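Local coordinates for alpha-glucosidase ([Eubacterium] rectale, PDB 6PNR), which probably hydrolyses glycosides of sulfoquinovose, the sulfonated sugar of sulfolipids, as a sulfoquinovosidase of glycosyl hydrolase family 31, at residues 171-176 with 480-485; 472-477 with 588-593; 581-586 with 613-618. All coordinates share one frame; numbering follows the deposited sequence.

Contact 1 (171-176 with 480-485); sequences TFVSTN and GMMGCG
Met-481, in the last turn of helix 469-481, meets Val-173 through its terminal methyl: CE lies 3.9 Å from Val-173 CG1. The two side chains cross at about a right angle, the methionine chain folding at both chi2 (-57°) and chi3 (-61°) and presenting its methyl to the isopropyl group. The other branch, Val-173 CG2, rests 3.9 Å from the backbone O of Met-481. Met-482 follows and reaches the strand by its tip. Its sulfur packs against the start of the segment, with SD 3.5 Å from Thr-171 O and 3.9 Å from Thr-171 CB, while its CE comes within 4.1 Å of Val-173 CG2. Gly-483 then turns the chain out of the helix in a Schellman motif, its N bonded back to Gly-480 O at 3.0 Å. With phi at 92°, a side chain here would press on the carbonyl O of Met-482, which only a residue without one avoids easily. Van der Waals packing of buried groups, with no hydrogen bond between the segments, thus seats the last turn of this barrel-domain helix against a strand of the N-terminal beta region. Strand 168-174 is held in its antiparallel sheet by backbone bonds from Phe-172 to Leu-180 and Val-173 to Tyr-115. Helix 217-228 packs on both partners, touching Val-173 with Leu-220 and Ile-224 and Met-481 with Leu-221.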
loop_
_atom_site.group_PDB
_atom_site.type_symbol
_atom_site.label_atom_id
_atom_site.label_comp_id
_atom_site.label_asym_id
_atom_site.label_seq_id
_atom_site.Cartn_x
_atom_site.Cartn_y
_atom_site.Cartn_z
ATOM N N THR A 171 22.410 -5.841 -8.913
ATOM C CA THR A 171 23.390 -6.920 -8.954
ATOM C C THR A 171 22.894 -8.012 -8.017
ATOM O O THR A 171 22.500 -7.709 -6.885
ATOM C CB THR A 171 24.763 -6.423 -8.486
ATOM O OG1 THR A 171 25.018 -5.120 -9.040
ATOM C CG2 THR A 171 25.880 -7.399 -8.887
ATOM N N PHE A 172 22.909 -9.265 -8.462
ATOM C CA PHE A 172 22.592 -10.354 -7.553
ATOM C C PHE A 172 23.510 -11.544 -7.818
ATOM O O PHE A 172 24.136 -11.656 -8.874
ATOM C CB PHE A 172 21.108 -10.771 -7.641
ATOM C CG PHE A 172 20.740 -11.498 -8.914
ATOM C CD1 PHE A 172 20.322 -10.801 -10.034
ATOM C CD2 PHE A 172 20.808 -12.879 -8.980
ATOM C CE1 PHE A 172 19.986 -11.469 -11.208
ATOM C CE2 PHE A 172 20.469 -13.554 -10.136
ATOM C CZ PHE A 172 20.053 -12.853 -11.250
ATOM N N VAL A 173 23.582 -12.417 -6.819
ATOM C CA VAL A 173 24.339 -13.663 -6.856
ATOM C C VAL A 173 23.340 -14.808 -6.808
ATOM O O VAL A 173 22.434 -14.807 -5.968
ATOM C CB VAL A 173 25.307 -13.759 -5.666
ATOM C CG1 VAL A 173 26.015 -15.132 -5.634
ATOM C CG2 VAL A 173 26.316 -12.630 -5.711
ATOM N N SER A 174 23.516 -15.791 -7.687
ATOM C CA SER A 174 22.642 -16.952 -7.756
ATOM C C SER A 174 23.330 -18.190 -7.192
ATOM O O SER A 174 24.559 -18.304 -7.207
ATOM C CB SER A 174 22.216 -17.231 -9.204
ATOM O OG SER A 174 21.730 -18.559 -9.345
ATOM N N THR A 175 22.517 -19.131 -6.707
ATOM C CA THR A 175 23.057 -20.399 -6.237
ATOM C C THR A 175 23.519 -21.304 -7.382
ATOM O O THR A 175 24.123 -22.342 -7.116
ATOM C CB THR A 175 22.029 -21.117 -5.355
ATOM O OG1 THR A 175 20.769 -21.201 -6.028
ATOM C CG2 THR A 175 21.823 -20.333 -4.048
ATOM N N ASN A 176 23.259 -20.934 -8.628
ATOM C CA ASN A 176 23.991 -21.520 -9.752
ATOM C C ASN A 176 25.428 -21.009 -9.834
ATOM O O ASN A 176 26.108 -21.323 -10.817
ATOM C CB ASN A 176 23.270 -21.231 -11.072
ATOM C CG ASN A 176 21.907 -21.878 -11.141
ATOM O OD1 ASN A 176 21.660 -22.898 -10.503
ATOM N ND2 ASN A 176 21.007 -21.277 -11.909
ATOM N N GLY A 480 28.095 -7.780 1.915
ATOM C CA GLY A 480 29.312 -8.536 1.687
ATOM C C GLY A 480 29.250 -9.352 0.415
ATOM O O GLY A 480 30.249 -9.475 -0.299
ATOM N N MET A 481 28.076 -9.914 0.105
ATOM C CA MET A 481 27.921 -10.639 -1.149
ATOM C C MET A 481 28.038 -9.710 -2.355
ATOM O O MET A 481 28.292 -10.187 -3.467
ATOM C CB MET A 481 26.580 -11.388 -1.168
ATOM C CG MET A 481 26.496 -12.560 -0.184
ATOM S SD MET A 481 27.811 -13.802 -0.451
ATOM C CE MET A 481 27.449 -14.312 -2.127
ATOM N N MET A 482 27.883 -8.402 -2.159
ATOM C CA MET A 482 28.099 -7.421 -3.212
ATOM C C MET A 482 29.536 -6.923 -3.284
ATOM O O MET A 482 29.828 -6.068 -4.125
ATOM C CB MET A 482 27.164 -6.221 -3.017
ATOM C CG MET A 482 25.704 -6.596 -2.981
ATOM S SD MET A 482 25.035 -6.945 -4.628
ATOM C CE MET A 482 25.379 -8.705 -4.842
ATOM N N GLY A 483 30.433 -7.424 -2.433
ATOM C CA GLY A 483 31.814 -6.976 -2.450
ATOM C C GLY A 483 32.144 -5.825 -1.520
ATOM O O GLY A 483 33.275 -5.320 -1.564
ATOM N N CYS A 484 31.194 -5.373 -0.690
ATOM C CA CYS A 484 31.478 -4.404 0.369
ATOM C C CYS A 484 31.693 -5.214 1.643
ATOM O O CYS A 484 30.743 -5.550 2.358
ATOM C CB CYS A 484 30.349 -3.384 0.510
ATOM S SG CYS A 484 30.301 -2.208 -0.861
ATOM N N GLY A 485 32.961 -5.535 1.916
ATOM C CA GLY A 485 33.353 -6.471 2.951
ATOM C C GLY A 485 33.635 -5.892 4.311
ATOM O O GLY A 485 33.914 -6.654 5.247
#

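Contact 2 (472-477 with 588-593); sequences VICGAL and DIQYEY. With SO4 (sulfate ion), chain D.
Gln-590 reaches from the 588-593 loop along helix 469-481, and each part of its side chain has a different neighbour. CB lies 4.3 Å from Leu-477 CD1. CG, placed between the backbone N and the carbonyl carbon (chi1 70°), sits 3.8 Å above the centre of the adjoining Tyr-591 ring and also near O1 of a bound sulfate. From there the chain runs extended to the amide, whose CD is close to Cys-474 SG and whose NE2 lies 3.5 Å from that sulfur. The amide is used at both ends beyond the two segments: NE2 donates to Ser-122 O and OE1 accepts from Phe-124 N. With an alanine here the amide is gone, and Ser-122 O and Phe-124 N would probably be left without that mate, with a gap opened beside Cys-474.

The backbone O of Gln-590 points into apolar surroundings, with Ile-473 CG2 and Leu-477 CD1 each 3.4 Å from it. The other leucine methyl, CD2, packs 3.8 Å from Tyr-593 CB, and Ile-473 CD1 approaches the Tyr-591 ring at its edge. Farther from the helix, the sulfate ion, probably from the crystallisation liquor, is bound by two successive backbone amides: Gln-590 N to O1 at 2.8 Å (N-H...O angle 165°) and Tyr-591 N to O4 at 3.1 Å.

The contact thus brings the family 31 barrel domain and C-terminal domain together by largely apolar packing, without a hydrogen bond between the segments. Its chemistry is uneven: the glutamine amide is satisfied, whereas the buried O of Gln-590 has no polar partner in the model, probably at some energetic cost.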
loop_
_atom_site.group_PDB
_atom_site.type_symbol
_atom_site.label_atom_id
_atom_site.label_comp_id
_atom_site.label_asym_id
_atom_site.label_seq_id
_atom_site.Cartn_x
_atom_site.Cartn_y
_atom_site.Cartn_z
ATOM N N VAL A 472 20.811 -5.380 11.148
ATOM C CA VAL A 472 22.231 -5.137 10.924
ATOM C C VAL A 472 22.910 -6.376 10.341
ATOM O O VAL A 472 23.781 -6.275 9.463
ATOM C CB VAL A 472 22.890 -4.715 12.247
ATOM C CG1 VAL A 472 24.424 -4.697 12.097
ATOM C CG2 VAL A 472 22.313 -3.371 12.732
ATOM N N ILE A 473 22.547 -7.561 10.836
ATOM C CA ILE A 473 23.210 -8.779 10.367
ATOM C C ILE A 473 22.857 -9.044 8.915
ATOM O O ILE A 473 23.720 -9.393 8.095
ATOM C CB ILE A 473 22.831 -9.985 11.243
ATOM C CG1 ILE A 473 23.135 -9.717 12.704
ATOM C CG2 ILE A 473 23.575 -11.236 10.754
ATOM C CD1 ILE A 473 22.238 -10.467 13.622
ATOM N N CYS A 474 21.568 -8.918 8.588
ATOM C CA CYS A 474 21.116 -9.058 7.206
ATOM C C CYS A 474 21.837 -8.072 6.287
ATOM O O CYS A 474 22.282 -8.434 5.186
ATOM C CB CYS A 474 19.595 -8.846 7.162
ATOM S SG CYS A 474 18.815 -9.335 5.596
ATOM N N GLY A 475 21.962 -6.819 6.726
ATOM C CA GLY A 475 22.673 -5.831 5.932
ATOM C C GLY A 475 24.132 -6.190 5.729
ATOM O O GLY A 475 24.694 -5.937 4.665
ATOM N N ALA A 476 24.763 -6.771 6.753
ATOM C CA ALA A 476 26.159 -7.169 6.642
ATOM C C ALA A 476 26.325 -8.302 5.640
ATOM O O ALA A 476 27.211 -8.258 4.778
ATOM C CB ALA A 476 26.695 -7.581 8.009
ATOM N N LEU A 477 25.464 -9.315 5.725
ATOM C CA LEU A 477 25.558 -10.448 4.808
ATOM C C LEU A 477 25.311 -10.014 3.364
ATOM O O LEU A 477 26.088 -10.347 2.461
ATOM C CB LEU A 477 24.572 -11.538 5.233
ATOM C CG LEU A 477 24.885 -12.259 6.545
ATOM C CD1 LEU A 477 23.762 -13.235 6.883
ATOM C CD2 LEU A 477 26.240 -13.001 6.448
ATOM N N ASP A 588 19.561 -20.690 4.058
ATOM C CA ASP A 588 18.351 -20.065 4.585
ATOM C C ASP A 588 18.604 -19.217 5.817
ATOM O O ASP A 588 17.660 -18.630 6.357
ATOM C CB ASP A 588 17.304 -21.127 4.929
ATOM C CG ASP A 588 16.800 -21.862 3.710
ATOM O OD1 ASP A 588 16.578 -21.206 2.663
ATOM O OD2 ASP A 588 16.629 -23.097 3.802
ATOM N N ILE A 589 19.841 -19.148 6.286
ATOM C CA ILE A 589 20.161 -18.526 7.560
ATOM C C ILE A 589 20.678 -17.119 7.304
ATOM O O ILE A 589 21.634 -16.929 6.544
ATOM C CB ILE A 589 21.189 -19.367 8.329
ATOM C CG1 ILE A 589 20.512 -20.645 8.857
ATOM C CG2 ILE A 589 21.829 -18.537 9.439
ATOM C CD1 ILE A 589 21.477 -21.713 9.297
ATOM N N GLN A 590 20.060 -16.126 7.942
ATOM C CA GLN A 590 20.513 -14.757 7.745
ATOM C C GLN A 590 20.771 -13.997 9.041
ATOM O O GLN A 590 21.117 -12.811 8.978
ATOM C CB GLN A 590 19.516 -13.981 6.861
ATOM C CG GLN A 590 18.177 -13.671 7.515
ATOM C CD GLN A 590 17.284 -12.793 6.650
ATOM O OE1 GLN A 590 17.041 -13.085 5.478
ATOM N NE2 GLN A 590 16.796 -11.697 7.227
ATOM N N TYR A 591 20.630 -14.633 10.209
ATOM C CA TYR A 591 20.971 -13.991 11.475
ATOM C C TYR A 591 22.119 -14.701 12.194
ATOM O O TYR A 591 22.365 -14.445 13.382
ATOM C CB TYR A 591 19.723 -13.878 12.364
ATOM C CG TYR A 591 18.618 -13.047 11.712
ATOM C CD1 TYR A 591 18.839 -11.728 11.341
ATOM C CD2 TYR A 591 17.370 -13.589 11.456
ATOM C CE1 TYR A 591 17.834 -10.968 10.738
ATOM C CE2 TYR A 591 16.359 -12.839 10.869
ATOM C CZ TYR A 591 16.594 -11.536 10.518
ATOM O OH TYR A 591 15.599 -10.812 9.905
ATOM N N GLU A 592 22.835 -15.575 11.502
ATOM C CA GLU A 592 24.171 -15.997 11.902
ATOM C C GLU A 592 25.139 -15.636 10.782
ATOM O O GLU A 592 24.751 -15.577 9.612
ATOM C CB GLU A 592 24.251 -17.518 12.170
ATOM C CG GLU A 592 23.043 -18.083 12.916
ATOM C CD GLU A 592 23.204 -19.553 13.247
ATOM O OE1 GLU A 592 24.007 -20.229 12.569
ATOM O OE2 GLU A 592 22.527 -20.029 14.182
ATOM N N TYR A 593 26.397 -15.403 11.142
ATOM C CA TYR A 593 27.438 -15.165 10.150
ATOM C C TYR A 593 28.747 -15.800 10.598
ATOM O O TYR A 593 28.987 -15.981 11.795
ATOM C CB TYR A 593 27.656 -13.657 9.882
ATOM C CG TYR A 593 28.094 -12.819 11.074
ATOM C CD1 TYR A 593 27.154 -12.224 11.922
ATOM C CD2 TYR A 593 29.439 -12.589 11.332
ATOM C CE1 TYR A 593 27.559 -11.433 13.008
ATOM C CE2 TYR A 593 29.851 -11.814 12.410
ATOM C CZ TYR A 593 28.912 -11.234 13.243
ATOM O OH TYR A 593 29.335 -10.462 14.310
HETATM S S SO4 D . 17.831 -17.448 10.672
HETATM O O1 SO4 D . 17.749 -16.925 9.302
HETATM O O2 SO4 D . 17.645 -18.908 10.639
HETATM O O3 SO4 D . 16.760 -16.869 11.495
HETATM O O4 SO4 D . 19.147 -17.137 11.262
#

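Contact 3 (581-586 with 613-618); sequences ESDAKA and DVYLPQ
Tyr-615 OH donates to Asp-583 OD2 in a very short hydrogen bond of 2.5 Å. The two side chains approach from opposite directions; OD2 stands at the edge of the phenol ring, in its plane, while the carboxylate is turned 82° from the ring. A chi1 of -170° swings the Asp-583 carboxylate away from the backbone N, so that it reaches Tyr-615 on strand 611-616, and OD2 also lies 3.6 Å from CB of Pro-617, just after the strand. The other oxygen, OD1, accepts two weak bonds from its own loop, from Lys-585 N at 3.1 Å and from Ala-586 N at 3.4 Å. Lys-585 approaches the ring from above rather than at the edge: CB stands over one face, 4.3 Å from the centroid, in a CH-pi contact, and the two side chains cross at about a right angle, bringing CD 3.5 Å from Tyr-615 CE1. Near the surface of the family 31 C-terminal domain, the contact thus joins the loop before strand 593-595 to strand 611-616. Its carboxylate gives the phenol hydroxyl an acceptor, while the second oxygen is held by the weak N-H bonds of the loop.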
loop_
_atom_site.group_PDB
_atom_site.type_symbol
_atom_site.label_atom_id
_atom_site.label_comp_id
_atom_site.label_asym_id
_atom_site.label_seq_id
_atom_site.Cartn_x
_atom_site.Cartn_y
_atom_site.Cartn_z
ATOM N N GLU A 581 29.376 -25.098 1.481
ATOM C CA GLU A 581 28.506 -24.956 0.316
ATOM C C GLU A 581 27.538 -26.117 0.141
ATOM O O GLU A 581 26.563 -25.976 -0.603
ATOM C CB GLU A 581 29.330 -24.797 -0.956
ATOM C CG GLU A 581 30.254 -23.614 -0.925
ATOM C CD GLU A 581 30.766 -23.257 -2.294
ATOM O OE1 GLU A 581 30.395 -23.969 -3.247
ATOM O OE2 GLU A 581 31.531 -22.273 -2.421
ATOM N N SER A 582 27.787 -27.257 0.781
ATOM C CA SER A 582 26.901 -28.411 0.672
ATOM C C SER A 582 25.811 -28.421 1.733
ATOM O O SER A 582 24.959 -29.316 1.718
ATOM C CB SER A 582 27.706 -29.714 0.771
ATOM O OG SER A 582 28.736 -29.736 -0.200
ATOM N N ASP A 583 25.826 -27.461 2.656
ATOM C CA ASP A 583 24.891 -27.437 3.776
ATOM C C ASP A 583 23.626 -26.717 3.321
ATOM O O ASP A 583 23.647 -25.505 3.083
ATOM C CB ASP A 583 25.533 -26.760 4.982
ATOM C CG ASP A 583 24.720 -26.920 6.249
ATOM O OD1 ASP A 583 23.473 -26.892 6.168
ATOM O OD2 ASP A 583 25.330 -27.066 7.329
ATOM N N ALA A 584 22.527 -27.464 3.194
ATOM C CA ALA A 584 21.296 -26.893 2.653
ATOM C C ALA A 584 20.733 -25.808 3.563
ATOM O O ALA A 584 20.209 -24.795 3.077
ATOM C CB ALA A 584 20.257 -27.990 2.432
ATOM N N LYS A 585 20.818 -26.008 4.884
ATOM C CA LYS A 585 20.297 -25.009 5.813
ATOM C C LYS A 585 21.103 -23.717 5.757
ATOM O O LYS A 585 20.561 -22.642 6.021
ATOM C CB LYS A 585 20.286 -25.559 7.242
ATOM C CG LYS A 585 19.298 -26.696 7.467
ATOM C CD LYS A 585 19.314 -27.157 8.918
ATOM C CE LYS A 585 18.429 -28.384 9.123
ATOM N NZ LYS A 585 18.392 -28.819 10.553
ATOM N N ALA A 586 22.390 -23.803 5.409
ATOM C CA ALA A 586 23.231 -22.613 5.340
ATOM C C ALA A 586 22.699 -21.569 4.363
ATOM O O ALA A 586 22.996 -20.381 4.521
ATOM C CB ALA A 586 24.654 -23.002 4.960
ATOM N N ASP A 613 19.200 -20.369 20.594
ATOM C CA ASP A 613 19.280 -21.488 19.661
ATOM C C ASP A 613 20.248 -21.148 18.536
ATOM O O ASP A 613 20.177 -20.060 17.960
ATOM C CB ASP A 613 17.902 -21.807 19.068
ATOM C CG ASP A 613 16.906 -22.300 20.110
ATOM O OD1 ASP A 613 17.328 -22.939 21.102
ATOM O OD2 ASP A 613 15.692 -22.050 19.933
ATOM N N VAL A 614 21.140 -22.082 18.210
ATOM C CA VAL A 614 22.167 -21.869 17.194
ATOM C C VAL A 614 22.166 -23.060 16.252
ATOM O O VAL A 614 22.064 -24.209 16.696
ATOM C CB VAL A 614 23.564 -21.697 17.833
ATOM C CG1 VAL A 614 24.638 -21.483 16.764
ATOM C CG2 VAL A 614 23.560 -20.564 18.861
ATOM N N TYR A 615 22.282 -22.798 14.956
ATOM C CA TYR A 615 22.586 -23.850 14.000
ATOM C C TYR A 615 24.065 -23.777 13.639
ATOM O O TYR A 615 24.529 -22.760 13.115
ATOM C CB TYR A 615 21.738 -23.754 12.733
ATOM C CG TYR A 615 22.216 -24.763 11.707
ATOM C CD1 TYR A 615 21.796 -26.087 11.768
ATOM C CD2 TYR A 615 23.122 -24.408 10.710
ATOM C CE1 TYR A 615 22.245 -27.027 10.855
ATOM C CE2 TYR A 615 23.581 -25.346 9.789
ATOM C CZ TYR A 615 23.132 -26.654 9.869
ATOM O OH TYR A 615 23.571 -27.600 8.970
ATOM N N LEU A 616 24.799 -24.865 13.899
ATOM C CA LEU A 616 26.193 -24.964 13.487
ATOM C C LEU A 616 26.325 -25.895 12.289
ATOM O O LEU A 616 25.772 -27.003 12.311
ATOM C CB LEU A 616 27.072 -25.481 14.631
ATOM C CG LEU A 616 27.260 -24.603 15.860
ATOM C CD1 LEU A 616 28.116 -25.335 16.879
ATOM C CD2 LEU A 616 27.895 -23.281 15.469
ATOM N N PRO A 617 27.025 -25.487 11.234
ATOM C CA PRO A 617 27.371 -26.435 10.168
ATOM C C PRO A 617 28.279 -27.534 10.702
ATOM O O PRO A 617 28.906 -27.395 11.753
ATOM C CB PRO A 617 28.104 -25.567 9.137
ATOM C CG PRO A 617 27.694 -24.143 9.462
ATOM C CD PRO A 617 27.478 -24.116 10.940
ATOM N N GLN A 618 28.351 -28.638 9.949
ATOM C CA GLN A 618 29.182 -29.785 10.315
ATOM C C GLN A 618 30.661 -29.425 10.341
ATOM O O GLN A 618 31.269 -29.202 9.289
ATOM C CB GLN A 618 28.964 -30.953 9.342
ATOM C CG GLN A 618 27.576 -31.565 9.392
ATOM C CD GLN A 618 27.305 -32.307 10.693
ATOM O OE1 GLN A 618 28.144 -33.082 11.169
ATOM N NE2 GLN A 618 26.131 -32.069 11.276
#

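In the fold
Contacts 1 and 2 lie equally deep, about 13 Å from the chain's centre, and contact 3 farther out at about 25 Å. Helix 469-481 serves both contact 1, at its C-terminal end, and contact 2, about two turns earlier; their centres are 13 Å apart. Contact 1 ties this helix to the N-terminal beta region, and contact 2 ties it to the C-terminal domain, within which contact 3 lies wholly, near the surface. Contacts 2 and 3 are also 13 Å apart at their centres and touch, Glu-592 meeting the backbone N of Tyr-615. Along the chain contact 2 crosses each of the others, whereas contact 1 closes before contact 3 opens. One barrel helix thus joins three regions of the chain.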